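Local coordinates for protein acyl-coenzyme A oxidase (Caenorhabditis elegans, PDB 5K3J) that catalyses the FAD-dependent, oxygen-consuming desaturation of ascaroside-CoA side chains, the first step of peroxisomal beta-oxidation in ascaroside pheromone synthesis, at residues A30-S35 with R348-I353; L64-K69 with I237-N242; H98-V103 with E107-A112; G301-H306 with S419-I424; A311-A316 with L604-Q609. All blocks are in the same frame, centred on the assembly; numbering follows the deposited sequence.

Contact 1: residues A30-S35 with R348-I353; sequences AVIYGS and RAYAFI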
# COMPACT_ATOMS: atom_id res chain seq x y z
N ALA A 30 7.65 19.05 22.92
CA ALA A 30 8.50 20.21 22.65
C ALA A 30 9.67 19.84 21.76
O ALA A 30 10.07 20.61 20.87
CB ALA A 30 9.00 20.81 23.96
N VAL A 31 10.22 18.66 21.99
CA VAL A 31 11.32 18.15 21.19
C VAL A 31 10.85 17.83 19.77
O VAL A 31 11.46 18.26 18.79
CB VAL A 31 11.93 16.88 21.81
CG1 VAL A 31 13.01 16.30 20.91
CG2 VAL A 31 12.49 17.19 23.19
N ILE A 32 9.77 17.07 19.68
CA ILE A 32 9.18 16.67 18.40
C ILE A 32 8.90 17.87 17.50
O ILE A 32 9.20 17.85 16.31
CB ILE A 32 7.88 15.88 18.62
CG1 ILE A 32 8.19 14.50 19.22
CG2 ILE A 32 7.11 15.73 17.30
CD1 ILE A 32 6.97 13.74 19.67
N TYR A 33 8.33 18.92 18.08
CA TYR A 33 7.90 20.07 17.29
C TYR A 33 8.92 21.20 17.25
O TYR A 33 8.67 22.25 16.66
CB TYR A 33 6.56 20.58 17.82
CG TYR A 33 5.44 19.61 17.57
CD1 TYR A 33 4.99 19.36 16.28
CD2 TYR A 33 4.83 18.92 18.62
CE1 TYR A 33 3.97 18.47 16.03
CE2 TYR A 33 3.80 18.03 18.38
CZ TYR A 33 3.38 17.81 17.09
OH TYR A 33 2.36 16.91 16.85
N GLY A 34 10.08 20.97 17.86
CA GLY A 34 11.21 21.87 17.73
C GLY A 34 11.35 22.95 18.77
O GLY A 34 12.42 23.55 18.92
N SER A 35 10.28 23.23 19.50
CA SER A 35 10.32 24.25 20.54
C SER A 35 9.16 24.12 21.51
O SER A 35 8.05 23.74 21.13
CB SER A 35 10.30 25.65 19.92
OG SER A 35 9.06 25.92 19.30
N ARG A 348 11.65 5.24 13.31
CA ARG A 348 11.81 5.95 12.05
C ARG A 348 11.05 7.27 12.05
O ARG A 348 11.54 8.27 11.53
CB ARG A 348 11.35 5.08 10.88
CG ARG A 348 12.39 4.09 10.41
CD ARG A 348 11.82 3.10 9.40
NE ARG A 348 12.87 2.31 8.77
CZ ARG A 348 12.66 1.31 7.92
NH1 ARG A 348 11.41 0.98 7.60
NH2 ARG A 348 13.68 0.66 7.39
N ALA A 349 9.86 7.27 12.64
CA ALA A 349 9.04 8.47 12.71
C ALA A 349 9.78 9.60 13.41
O ALA A 349 9.76 10.75 12.95
CB ALA A 349 7.73 8.18 13.41
N TYR A 350 10.42 9.27 14.53
CA TYR A 350 11.26 10.22 15.24
C TYR A 350 12.49 10.59 14.41
O TYR A 350 12.82 11.76 14.27
CB TYR A 350 11.70 9.65 16.59
CG TYR A 350 10.65 9.76 17.68
CD1 TYR A 350 9.81 8.70 17.97
CD2 TYR A 350 10.49 10.94 18.40
CE1 TYR A 350 8.85 8.79 18.96
CE2 TYR A 350 9.53 11.05 19.39
CZ TYR A 350 8.71 9.97 19.67
OH TYR A 350 7.76 10.06 20.65
N ALA A 351 13.15 9.57 13.86
CA ALA A 351 14.37 9.77 13.10
C ALA A 351 14.13 10.64 11.87
O ALA A 351 14.94 11.52 11.56
CB ALA A 351 14.96 8.43 12.68
N PHE A 352 13.02 10.41 11.19
CA PHE A 352 12.69 11.18 9.99
C PHE A 352 12.44 12.64 10.33
O PHE A 352 12.91 13.54 9.64
CB PHE A 352 11.45 10.60 9.28
CG PHE A 352 11.65 9.23 8.71
CD1 PHE A 352 12.91 8.67 8.62
CD2 PHE A 352 10.57 8.49 8.25
CE1 PHE A 352 13.09 7.40 8.10
CE2 PHE A 352 10.74 7.23 7.73
CZ PHE A 352 12.00 6.68 7.65
N ILE A 353 11.69 12.87 11.40
CA ILE A 353 11.28 14.22 11.81
C ILE A 353 12.49 15.08 12.17
O ILE A 353 12.57 16.25 11.79
CB ILE A 353 10.29 14.16 12.99
CG1 ILE A 353 8.91 13.74 12.49
CG2 ILE A 353 10.20 15.51 13.70
CD1 ILE A 353 7.95 13.38 13.59
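Ile32 passes at a slant beside the phenolic half of the Tyr350 ring. Its CG1 and CD1 atoms each come to 3.7 Å from Tyr350 CE2, and Ile32 CD1 goes on to lie 3.9 Å from Tyr350 OH. The longer branch can do this because CG1 sits beside the backbone N (chi1 -70°) and CD1 then runs straight outward (chi2 171°). The shorter branch turns elsewhere: Ile32 CG2 lies over the centre of the Tyr33 ring, 4.0 Å above it, and stands a looser 4.5 Å from Ile353 CD1. Here the last turn of helix 25-32, in the N-terminal region, is laid against helix 343-363 of the C-alpha1 region, so the contact joins two parts of the acyl-CoA oxidase fold that lie far apart in sequence. Ile353 starts its side chain toward helix 25-32, and its CG2 comes to 3.6 Å from Ile32 O. Just beyond, at Gly34, the chain leaves the helix with a positive phi. The hydroxyl of Tyr350 is hydrogen-bonded to Leu604 O, which ties down the far end of the ring that Ile32 leans on. Phe608 touches Ile32, Tyr350 and Ile353 alike.

Contact 2: residues L64-K69 with I237-N242; sequences LTREEK and IGPKMN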
# COMPACT_ATOMS: atom_id res chain seq x y z
N LEU A 64 -18.28 10.01 3.40
CA LEU A 64 -18.53 11.03 2.38
C LEU A 64 -18.23 10.56 0.96
O LEU A 64 -17.22 9.91 0.70
CB LEU A 64 -17.69 12.27 2.69
CG LEU A 64 -18.08 13.01 3.96
CD1 LEU A 64 -17.02 14.04 4.31
CD2 LEU A 64 -19.45 13.66 3.77
N THR A 65 -19.13 10.90 0.04
CA THR A 65 -18.91 10.67 -1.38
C THR A 65 -17.81 11.61 -1.86
O THR A 65 -17.40 12.51 -1.13
CB THR A 65 -20.18 10.90 -2.22
OG1 THR A 65 -20.43 12.30 -2.37
CG2 THR A 65 -21.38 10.25 -1.55
N ARG A 66 -17.35 11.41 -3.09
CA ARG A 66 -16.23 12.17 -3.62
C ARG A 66 -16.59 13.65 -3.77
O ARG A 66 -15.78 14.53 -3.46
CB ARG A 66 -15.78 11.59 -4.96
CG ARG A 66 -14.27 11.55 -5.14
CD ARG A 66 -13.73 12.89 -5.60
NE ARG A 66 -13.56 12.94 -7.04
CZ ARG A 66 -12.80 13.83 -7.68
NH1 ARG A 66 -12.14 14.75 -6.99
NH2 ARG A 66 -12.70 13.80 -9.00
N GLU A 67 -17.81 13.93 -4.22
CA GLU A 67 -18.28 15.31 -4.37
C GLU A 67 -18.51 15.95 -3.00
O GLU A 67 -18.17 17.11 -2.80
CB GLU A 67 -19.57 15.36 -5.19
CG GLU A 67 -20.18 16.75 -5.32
CD GLU A 67 -20.93 16.96 -6.63
OE1 GLU A 67 -21.56 15.99 -7.11
OE2 GLU A 67 -20.88 18.08 -7.17
N GLU A 68 -19.07 15.19 -2.07
CA GLU A 68 -19.29 15.68 -0.71
C GLU A 68 -17.96 15.97 -0.00
O GLU A 68 -17.91 16.78 0.92
CB GLU A 68 -20.11 14.69 0.11
CG GLU A 68 -21.55 14.51 -0.37
CD GLU A 68 -22.30 13.43 0.39
OE1 GLU A 68 -21.65 12.65 1.11
OE2 GLU A 68 -23.55 13.36 0.27
N LYS A 69 -16.90 15.30 -0.45
CA LYS A 69 -15.56 15.53 0.10
C LYS A 69 -14.98 16.86 -0.38
O LYS A 69 -14.39 17.60 0.41
CB LYS A 69 -14.62 14.38 -0.28
CG LYS A 69 -14.70 13.18 0.66
CD LYS A 69 -13.99 11.97 0.07
CE LYS A 69 -14.00 10.78 1.03
NZ LYS A 69 -13.35 11.11 2.34
N ILE A 237 -9.42 15.71 -13.19
CA ILE A 237 -8.89 14.52 -13.85
C ILE A 237 -9.47 13.22 -13.29
O ILE A 237 -8.92 12.15 -13.52
CB ILE A 237 -7.36 14.45 -13.75
CG1 ILE A 237 -6.89 14.25 -12.30
CG2 ILE A 237 -6.75 15.70 -14.37
CD1 ILE A 237 -5.41 14.02 -12.16
N GLY A 238 -10.59 13.32 -12.58
CA GLY A 238 -11.29 12.14 -12.09
C GLY A 238 -10.87 11.70 -10.70
O GLY A 238 -9.98 12.31 -10.10
N PRO A 239 -11.50 10.64 -10.19
CA PRO A 239 -11.17 10.06 -8.88
C PRO A 239 -9.71 9.60 -8.82
O PRO A 239 -9.09 9.39 -9.86
CB PRO A 239 -12.13 8.87 -8.77
CG PRO A 239 -13.27 9.22 -9.68
CD PRO A 239 -12.62 9.92 -10.83
N LYS A 240 -9.18 9.45 -7.61
CA LYS A 240 -7.79 9.07 -7.43
C LYS A 240 -7.65 8.01 -6.34
O LYS A 240 -8.62 7.71 -5.63
CB LYS A 240 -6.95 10.30 -7.08
CG LYS A 240 -6.89 11.34 -8.19
CD LYS A 240 -6.70 12.76 -7.65
CE LYS A 240 -7.84 13.15 -6.73
NZ LYS A 240 -7.97 14.62 -6.58
N MET A 241 -6.46 7.43 -6.22
CA MET A 241 -6.16 6.47 -5.16
C MET A 241 -6.53 7.07 -3.80
O MET A 241 -7.10 6.40 -2.94
CB MET A 241 -4.68 6.07 -5.18
CG MET A 241 -4.28 5.19 -4.01
SD MET A 241 -2.58 4.60 -4.08
CE MET A 241 -2.62 3.28 -2.87
N ASN A 242 -6.21 8.35 -3.64
CA ASN A 242 -6.67 9.12 -2.50
C ASN A 242 -6.59 10.60 -2.82
O ASN A 242 -6.49 10.98 -3.98
CB ASN A 242 -5.85 8.79 -1.25
CG ASN A 242 -6.69 8.86 0.01
OD1 ASN A 242 -7.09 9.93 0.45
ND2 ASN A 242 -6.95 7.70 0.59
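Arg66, at the capped start of helix 66-82, reaches over to Gly238, Pro239 and Lys240 in the loop that leaves strand 232-236 and heads for strand 248-253. The helix start is a capping box: Glu68 N donates to Thr65 OG1 at 3.2 Å, and Thr65 N returns a bond to Glu68 OE1, which it meets from above the carboxylate plane. From this start the Arg66 chain bends twice, at chi2 (-82°) and chi3 (-97°), and sets its guanidinium obliquely against the loop backbone. Arg66 NH2 comes to 3.3 Å from Gly238 C and 3.6 Å from Pro239 N. Gly238 O is also 3.3 Å from Arg66 NH2, but the angle is too poor for a hydrogen bond. The Lys240 side chain crosses that of Arg66 at about a right angle, leaving Arg66 NH1 4.2 Å from Lys240 NZ. The second subunit closes over this spot, with its Leu639 on Arg66 and its Trp633 on Pro239. Each of the two cations has partners of its own: Arg66 NH2 forms a salt bridge with Asp236, while Lys240 NZ is bonded to Asn248 OD1 and to the carbonyls of Phe243 and Ala246. The Lys240 side chain lies about 6 Å from a bound FAD. The like charges are probably tolerated because an anion and several oxygens offset them.

Contact 3: residues H98-V103 with E107-A112; sequences HLHREV and EGHPFA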
# COMPACT_ATOMS: atom_id res chain seq x y z
N HIS A 98 -0.27 23.10 11.52
CA HIS A 98 -0.97 22.41 12.60
C HIS A 98 -2.47 22.64 12.50
O HIS A 98 -3.26 21.70 12.64
CB HIS A 98 -0.47 22.87 13.97
CG HIS A 98 -1.30 22.35 15.11
ND1 HIS A 98 -1.14 21.09 15.63
CD2 HIS A 98 -2.32 22.92 15.80
CE1 HIS A 98 -2.01 20.91 16.61
NE2 HIS A 98 -2.74 22.01 16.73
N LEU A 99 -2.85 23.88 12.25
CA LEU A 99 -4.26 24.25 12.17
C LEU A 99 -4.98 23.53 11.03
O LEU A 99 -6.11 23.06 11.20
CB LEU A 99 -4.40 25.76 12.01
CG LEU A 99 -5.84 26.27 11.99
CD1 LEU A 99 -6.53 25.92 13.29
CD2 LEU A 99 -5.88 27.77 11.75
N HIS A 100 -4.33 23.42 9.88
CA HIS A 100 -4.95 22.81 8.72
C HIS A 100 -4.90 21.29 8.78
O HIS A 100 -5.86 20.62 8.41
CB HIS A 100 -4.29 23.32 7.43
CG HIS A 100 -4.65 24.73 7.10
ND1 HIS A 100 -4.02 25.82 7.66
CD2 HIS A 100 -5.59 25.24 6.26
CE1 HIS A 100 -4.55 26.93 7.18
NE2 HIS A 100 -5.51 26.61 6.33
N ARG A 101 -3.78 20.74 9.25
CA ARG A 101 -3.66 19.29 9.40
C ARG A 101 -4.70 18.76 10.39
O ARG A 101 -5.16 17.63 10.27
CB ARG A 101 -2.27 18.88 9.88
CG ARG A 101 -1.19 18.85 8.80
CD ARG A 101 0.16 18.48 9.42
NE ARG A 101 1.26 18.52 8.46
CZ ARG A 101 2.52 18.77 8.81
NH1 ARG A 101 2.81 19.02 10.08
NH2 ARG A 101 3.48 18.80 7.89
N GLU A 102 -5.07 19.60 11.36
CA GLU A 102 -6.07 19.20 12.34
C GLU A 102 -7.48 19.49 11.88
O GLU A 102 -8.30 18.57 11.79
CB GLU A 102 -5.82 19.89 13.68
CG GLU A 102 -6.93 19.63 14.69
CD GLU A 102 -6.57 20.08 16.09
OE1 GLU A 102 -7.23 21.00 16.62
OE2 GLU A 102 -5.63 19.50 16.68
N VAL A 103 -7.78 20.75 11.61
CA VAL A 103 -9.13 21.15 11.22
C VAL A 103 -9.53 20.56 9.87
O VAL A 103 -10.51 19.82 9.77
CB VAL A 103 -9.29 22.67 11.16
CG1 VAL A 103 -10.69 23.05 10.71
CG2 VAL A 103 -8.99 23.28 12.52
N GLU A 107 -6.93 15.10 3.22
CA GLU A 107 -7.58 14.66 1.99
C GLU A 107 -7.76 15.75 0.93
O GLU A 107 -8.20 15.47 -0.18
CB GLU A 107 -8.93 14.03 2.32
CG GLU A 107 -8.85 13.01 3.44
CD GLU A 107 -10.00 12.04 3.43
OE1 GLU A 107 -10.64 11.89 2.37
OE2 GLU A 107 -10.27 11.42 4.49
N GLY A 108 -7.41 16.99 1.28
CA GLY A 108 -7.37 18.06 0.30
C GLY A 108 -8.34 19.20 0.53
O GLY A 108 -9.40 19.01 1.14
N HIS A 109 -7.96 20.37 0.04
CA HIS A 109 -8.78 21.58 0.16
C HIS A 109 -8.35 22.57 -0.92
O HIS A 109 -7.25 22.46 -1.46
CB HIS A 109 -8.65 22.18 1.56
CG HIS A 109 -7.26 22.59 1.91
ND1 HIS A 109 -6.78 23.87 1.71
CD2 HIS A 109 -6.24 21.89 2.46
CE1 HIS A 109 -5.53 23.94 2.12
NE2 HIS A 109 -5.17 22.75 2.57
N PRO A 110 -9.22 23.54 -1.25
CA PRO A 110 -8.95 24.49 -2.34
C PRO A 110 -7.60 25.23 -2.26
O PRO A 110 -7.15 25.75 -3.28
CB PRO A 110 -10.10 25.49 -2.21
CG PRO A 110 -11.21 24.69 -1.67
CD PRO A 110 -10.58 23.72 -0.71
N PHE A 111 -6.97 25.26 -1.09
CA PHE A 111 -5.77 26.06 -0.89
C PHE A 111 -4.49 25.27 -0.63
O PHE A 111 -3.47 25.84 -0.25
CB PHE A 111 -5.98 27.04 0.27
CG PHE A 111 -6.79 28.25 -0.10
CD1 PHE A 111 -6.25 29.25 -0.90
CD2 PHE A 111 -8.08 28.40 0.36
CE1 PHE A 111 -7.00 30.36 -1.23
CE2 PHE A 111 -8.83 29.51 0.04
CZ PHE A 111 -8.29 30.49 -0.76
N ALA A 112 -4.55 23.95 -0.82
CA ALA A 112 -3.41 23.08 -0.53
C ALA A 112 -2.16 23.50 -1.28
O ALA A 112 -1.19 23.95 -0.67
CB ALA A 112 -3.76 21.64 -0.85
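His100 and His109 meet through different choices of first torsion: in His100 the ring swings beside the backbone N (chi1 -73°), while in His109 it stands between the backbone N and the carbonyl carbon (chi1 60°). Both side chains leave their backbones pointing at the other segment. The setting is the link between two helices of the N-terminal region, in which helix 93-103 carries His100, the connecting loop carries His109, and helix 112-125 follows. Contact is slight. His100 CD2 approaches His109 CE1 to 4.3 Å, and the approach is oblique to both rings. The planes are within 27° of parallel, yet the rings are slid so far apart that they barely overlap, their centroids 5.7 Å from each other. This is a side-by-side meeting of two imidazoles rather than a true stack. Ile77 of helix 66-82 touches both rings. His100 is also steadied from its own helix, ND1 being hydrogen-bonded to Ser96 O one turn earlier. The loop matters for its place: the His109 side chain lies about 6 Å from the bound ascaroside-CoA, and Ala112 touches that ligand directly. His109 opens a type I beta turn that runs to Ala112 and leads into helix 112-125, with Phe111 at the N-cap position. The turn is closed by Ala112 N donating to His109 O at 3.1 Å, and it folds Ala112 CB back over one face of the His109 ring, 3.9 Å above the plane and toward the rim.

Contact 4: residues G301-H306 with S419-I424; sequences GLFLAH and SVVYGI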
# COMPACT_ATOMS: atom_id res chain seq x y z
N GLY A 301 7.27 11.93 8.30
CA GLY A 301 7.57 11.49 9.64
C GLY A 301 6.33 11.57 10.51
O GLY A 301 6.15 10.77 11.44
N LEU A 302 5.44 12.50 10.20
CA LEU A 302 4.25 12.75 11.02
C LEU A 302 3.05 11.87 10.64
O LEU A 302 2.35 11.38 11.54
CB LEU A 302 3.86 14.23 10.94
CG LEU A 302 4.80 15.16 11.71
CD1 LEU A 302 4.51 16.63 11.42
CD2 LEU A 302 4.72 14.89 13.20
N PHE A 303 2.79 11.67 9.35
CA PHE A 303 1.81 10.69 8.89
C PHE A 303 2.03 9.34 9.56
O PHE A 303 1.10 8.70 10.05
CB PHE A 303 1.90 10.49 7.38
CG PHE A 303 1.39 11.63 6.55
CD1 PHE A 303 0.18 12.25 6.84
CD2 PHE A 303 2.11 12.06 5.45
CE1 PHE A 303 -0.28 13.29 6.05
CE2 PHE A 303 1.66 13.09 4.66
CZ PHE A 303 0.46 13.71 4.96
N LEU A 304 3.29 8.92 9.56
CA LEU A 304 3.71 7.64 10.12
C LEU A 304 3.46 7.61 11.61
O LEU A 304 3.00 6.60 12.15
CB LEU A 304 5.19 7.38 9.82
CG LEU A 304 5.77 6.04 10.24
CD1 LEU A 304 4.86 4.92 9.79
CD2 LEU A 304 7.16 5.87 9.65
N ALA A 305 3.76 8.71 12.29
CA ALA A 305 3.44 8.83 13.70
C ALA A 305 1.94 8.71 13.92
O ALA A 305 1.48 8.06 14.85
CB ALA A 305 3.96 10.14 14.24
N HIS A 306 1.18 9.35 13.03
CA HIS A 306 -0.28 9.30 13.05
C HIS A 306 -0.78 7.85 12.97
O HIS A 306 -1.65 7.45 13.74
CB HIS A 306 -0.83 10.14 11.88
CG HIS A 306 -2.33 10.24 11.84
ND1 HIS A 306 -2.97 11.34 11.32
CD2 HIS A 306 -3.30 9.38 12.22
CE1 HIS A 306 -4.27 11.17 11.39
NE2 HIS A 306 -4.51 9.99 11.93
N SER A 419 -5.74 3.40 6.33
CA SER A 419 -5.77 3.23 4.88
C SER A 419 -5.76 4.58 4.18
O SER A 419 -5.08 4.77 3.17
CB SER A 419 -6.98 2.42 4.45
OG SER A 419 -8.19 3.11 4.72
N VAL A 420 -6.52 5.53 4.72
CA VAL A 420 -6.52 6.91 4.23
C VAL A 420 -5.12 7.50 4.30
O VAL A 420 -4.59 7.97 3.29
CB VAL A 420 -7.47 7.81 5.04
CG1 VAL A 420 -7.23 9.29 4.69
CG2 VAL A 420 -8.92 7.41 4.81
N VAL A 421 -4.55 7.48 5.50
CA VAL A 421 -3.20 7.95 5.76
C VAL A 421 -2.20 7.28 4.83
O VAL A 421 -1.24 7.91 4.38
CB VAL A 421 -2.80 7.69 7.23
CG1 VAL A 421 -1.36 8.14 7.48
CG2 VAL A 421 -3.76 8.41 8.16
N TYR A 422 -2.42 6.00 4.55
CA TYR A 422 -1.54 5.32 3.62
C TYR A 422 -1.72 5.90 2.23
O TYR A 422 -0.74 6.31 1.60
CB TYR A 422 -1.81 3.82 3.57
CG TYR A 422 -0.94 3.15 2.54
CD1 TYR A 422 0.41 2.96 2.77
CD2 TYR A 422 -1.47 2.76 1.32
CE1 TYR A 422 1.22 2.38 1.82
CE2 TYR A 422 -0.66 2.17 0.36
CZ TYR A 422 0.68 1.98 0.62
OH TYR A 422 1.51 1.40 -0.31
N GLY A 423 -2.96 5.95 1.76
CA GLY A 423 -3.27 6.47 0.43
C GLY A 423 -2.73 7.87 0.19
O GLY A 423 -2.20 8.17 -0.88
N ILE A 424 -2.85 8.72 1.20
CA ILE A 424 -2.38 10.10 1.11
C ILE A 424 -0.86 10.19 0.99
O ILE A 424 -0.33 10.74 0.02
CB ILE A 424 -2.84 10.92 2.34
CG1 ILE A 424 -4.34 11.24 2.25
CG2 ILE A 424 -2.05 12.21 2.45
CD1 ILE A 424 -4.71 12.04 1.02
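Val421 splits its two methyls between Phe303 and His306, residues one turn apart on the facing helix. With CG1 anti to its own backbone N (chi1 178°), that methyl is directed at the root of Phe303, 4.0 Å from Phe303 CB and 3.6 Å from Phe303 O. The other methyl, CG2, is thereby set over the imidazole of His306. It stands 4.1 Å from the ring centroid and only 6° off the normal, a well-centred CH-pi contact. His306 CG, anti to the backbone N, carries the ring toward Val421, whereas the Phe303 ring sits beside its backbone N and leans the other way, toward Ile424. There Phe303 CZ meets Ile424 CG2 at 3.9 Å, the two side chains crossing at about a right angle, while the longer branch of Ile424 leads away. The segments are antiparallel, at 164° and 10.0 Å between axes, and pair helix 287-315 with helix 418-426 in the helical core of the C-alpha1 region. The Phe303 side chain lies about 5 Å from the bound ascaroside-CoA and about 4 Å from that of Glu299, a residue important for binding this substrate and so for specificity. Tyr106 meets Phe303 edge-to-face and is hydrogen-bonded to His306 ND1, and His306 NE2 is bonded to Leu615 O. Since a carbonyl can only accept, NE2 probably carries a proton; the two bonds hold the ring so that its face stays under the methyl.

Contact 5: residues A311-A316 with L604-Q609; sequences AARYSA and LVDSFQ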
# COMPACT_ATOMS: atom_id res chain seq x y z
N ALA A 311 -2.19 2.39 15.88
CA ALA A 311 -1.76 1.01 16.07
C ALA A 311 -1.42 0.73 17.52
O ALA A 311 -1.97 -0.18 18.13
CB ALA A 311 -0.57 0.70 15.17
N ALA A 312 -0.51 1.54 18.08
CA ALA A 312 -0.02 1.34 19.44
C ALA A 312 -1.15 1.35 20.47
O ALA A 312 -1.27 0.43 21.27
CB ALA A 312 1.01 2.39 19.79
N ARG A 313 -1.96 2.40 20.43
CA ARG A 313 -3.09 2.52 21.34
C ARG A 313 -4.04 1.33 21.23
O ARG A 313 -4.43 0.74 22.23
CB ARG A 313 -3.86 3.82 21.08
CG ARG A 313 -3.15 5.07 21.58
CD ARG A 313 -3.93 6.32 21.22
NE ARG A 313 -3.38 7.52 21.84
CZ ARG A 313 -3.78 8.75 21.55
NH1 ARG A 313 -4.73 8.95 20.65
NH2 ARG A 313 -3.23 9.79 22.17
N TYR A 314 -4.38 0.97 20.00
CA TYR A 314 -5.26 -0.17 19.76
C TYR A 314 -4.57 -1.48 20.14
O TYR A 314 -5.24 -2.44 20.54
CB TYR A 314 -5.71 -0.23 18.30
CG TYR A 314 -6.55 -1.44 18.00
CD1 TYR A 314 -7.88 -1.50 18.38
CD2 TYR A 314 -6.00 -2.55 17.35
CE1 TYR A 314 -8.65 -2.61 18.12
CE2 TYR A 314 -6.77 -3.67 17.09
CZ TYR A 314 -8.09 -3.69 17.47
OH TYR A 314 -8.86 -4.80 17.21
N SER A 315 -3.25 -1.52 20.01
CA SER A 315 -2.50 -2.72 20.36
C SER A 315 -2.48 -2.94 21.87
O SER A 315 -2.22 -4.04 22.35
CB SER A 315 -1.07 -2.65 19.82
OG SER A 315 -1.06 -2.50 18.42
N ALA A 316 -2.76 -1.88 22.62
CA ALA A 316 -2.79 -1.96 24.08
C ALA A 316 -4.21 -2.14 24.60
O ALA A 316 -4.44 -2.20 25.80
CB ALA A 316 -2.15 -0.72 24.69
N LEU A 604 5.05 7.33 24.02
CA LEU A 604 5.87 7.86 22.94
C LEU A 604 5.02 8.40 21.80
O LEU A 604 5.46 9.27 21.04
CB LEU A 604 6.84 6.79 22.42
CG LEU A 604 8.08 6.50 23.27
CD1 LEU A 604 8.90 5.36 22.67
CD2 LEU A 604 8.94 7.75 23.41
N VAL A 605 3.79 7.89 21.67
CA VAL A 605 2.90 8.33 20.61
C VAL A 605 1.92 9.39 21.10
O VAL A 605 1.53 10.28 20.34
CB VAL A 605 2.12 7.14 20.00
CG1 VAL A 605 3.08 6.17 19.31
CG2 VAL A 605 1.31 6.42 21.06
N ASP A 606 1.54 9.31 22.37
CA ASP A 606 0.70 10.33 23.00
C ASP A 606 1.41 11.67 22.97
O ASP A 606 0.78 12.73 23.02
CB ASP A 606 0.37 9.95 24.45
CG ASP A 606 -0.73 8.92 24.54
OD1 ASP A 606 -1.61 8.90 23.65
OD2 ASP A 606 -0.73 8.12 25.50
N SER A 607 2.73 11.62 22.88
CA SER A 607 3.58 12.80 22.86
C SER A 607 3.38 13.64 21.61
O SER A 607 3.56 14.86 21.64
CB SER A 607 5.04 12.39 22.99
OG SER A 607 5.26 11.66 24.18
N PHE A 608 3.01 13.00 20.50
CA PHE A 608 2.79 13.73 19.25
C PHE A 608 1.59 14.67 19.39
O PHE A 608 1.37 15.54 18.55
CB PHE A 608 2.58 12.75 18.09
CG PHE A 608 3.81 11.96 17.73
CD1 PHE A 608 4.81 12.51 16.95
CD2 PHE A 608 3.96 10.65 18.16
CE1 PHE A 608 5.94 11.79 16.62
CE2 PHE A 608 5.09 9.92 17.83
CZ PHE A 608 6.08 10.50 17.06
N GLN A 609 0.84 14.48 20.48
CA GLN A 609 -0.31 15.31 20.86
C GLN A 609 -1.22 15.60 19.68
O GLN A 609 -1.63 16.74 19.45
CB GLN A 609 0.18 16.60 21.52
CG GLN A 609 0.37 16.42 23.03
CD GLN A 609 1.21 17.50 23.67
OE1 GLN A 609 1.67 18.43 23.01
NE2 GLN A 609 1.43 17.37 24.98
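The guanidinium of Arg313 takes the carboxylate of Asp606 at one edge: Asp606 CG lies in the guanidinium plane and OD1 close to it, the two flat groups turned 43° apart. A single carboxylate oxygen receives both donors in a salt bridge between helix 287-315, of the C-alpha1 region, and helix 601-606, from the C-terminal part of this acyl-CoA oxidase fold. Arg313 NE reaches Asp606 OD1 at 2.9 Å, a weak bond bent to 129°. Arg313 NH2 to Asp606 OD1 is straighter, though its modelled 2.4 Å is doubtful as an exact length. The Arg313 chain runs extended from CG to NE, which brings its end to Asp606. Beside the ion pair Ala312 CB rests 4.2 Å from Val605 CG2, a small apolar patch. Arg18 bonds Asp606 OD2 and Gly620 O takes Arg313 NH1, so both ends of the bridge have further partners. Asp606 also opens a type I beta turn to Gln609, which has positive phi, and Val605 O, just before the turn, lies in plane at the edge of the Phe608 ring. On the other helix Ser315 bends back to its own chain: Ala311 O accepts both Ser315 N, at 2.6 Å, and Ser315 OG, which comes from above the carbonyl plane.

Contacts 1, 4 and 5 form one connected helical block. Contacts 4 and 5 share helix 287-315, contact 1 packs Ile353 on Leu302 of contact 4, and Phe608 of contact 5 touches both others. Contacts 1, 2, 4 and 5 are buried, contact 3 only partly. Contact 1 is apolar, and so is contact 4, nearest the chain's centre, apart from a methyl on an imidazole; contact 5, about 21 Å out, adds a salt bridge. Contacts 2 and 3 each set a loop against a helix and are joined by the Lys69–Glu107 salt bridge; contact 2 brings like charges together, contact 3 is a slight ring pair. These two and contact 4 lie near the ligands and touch the second subunit; 1 and 5 do not touch it.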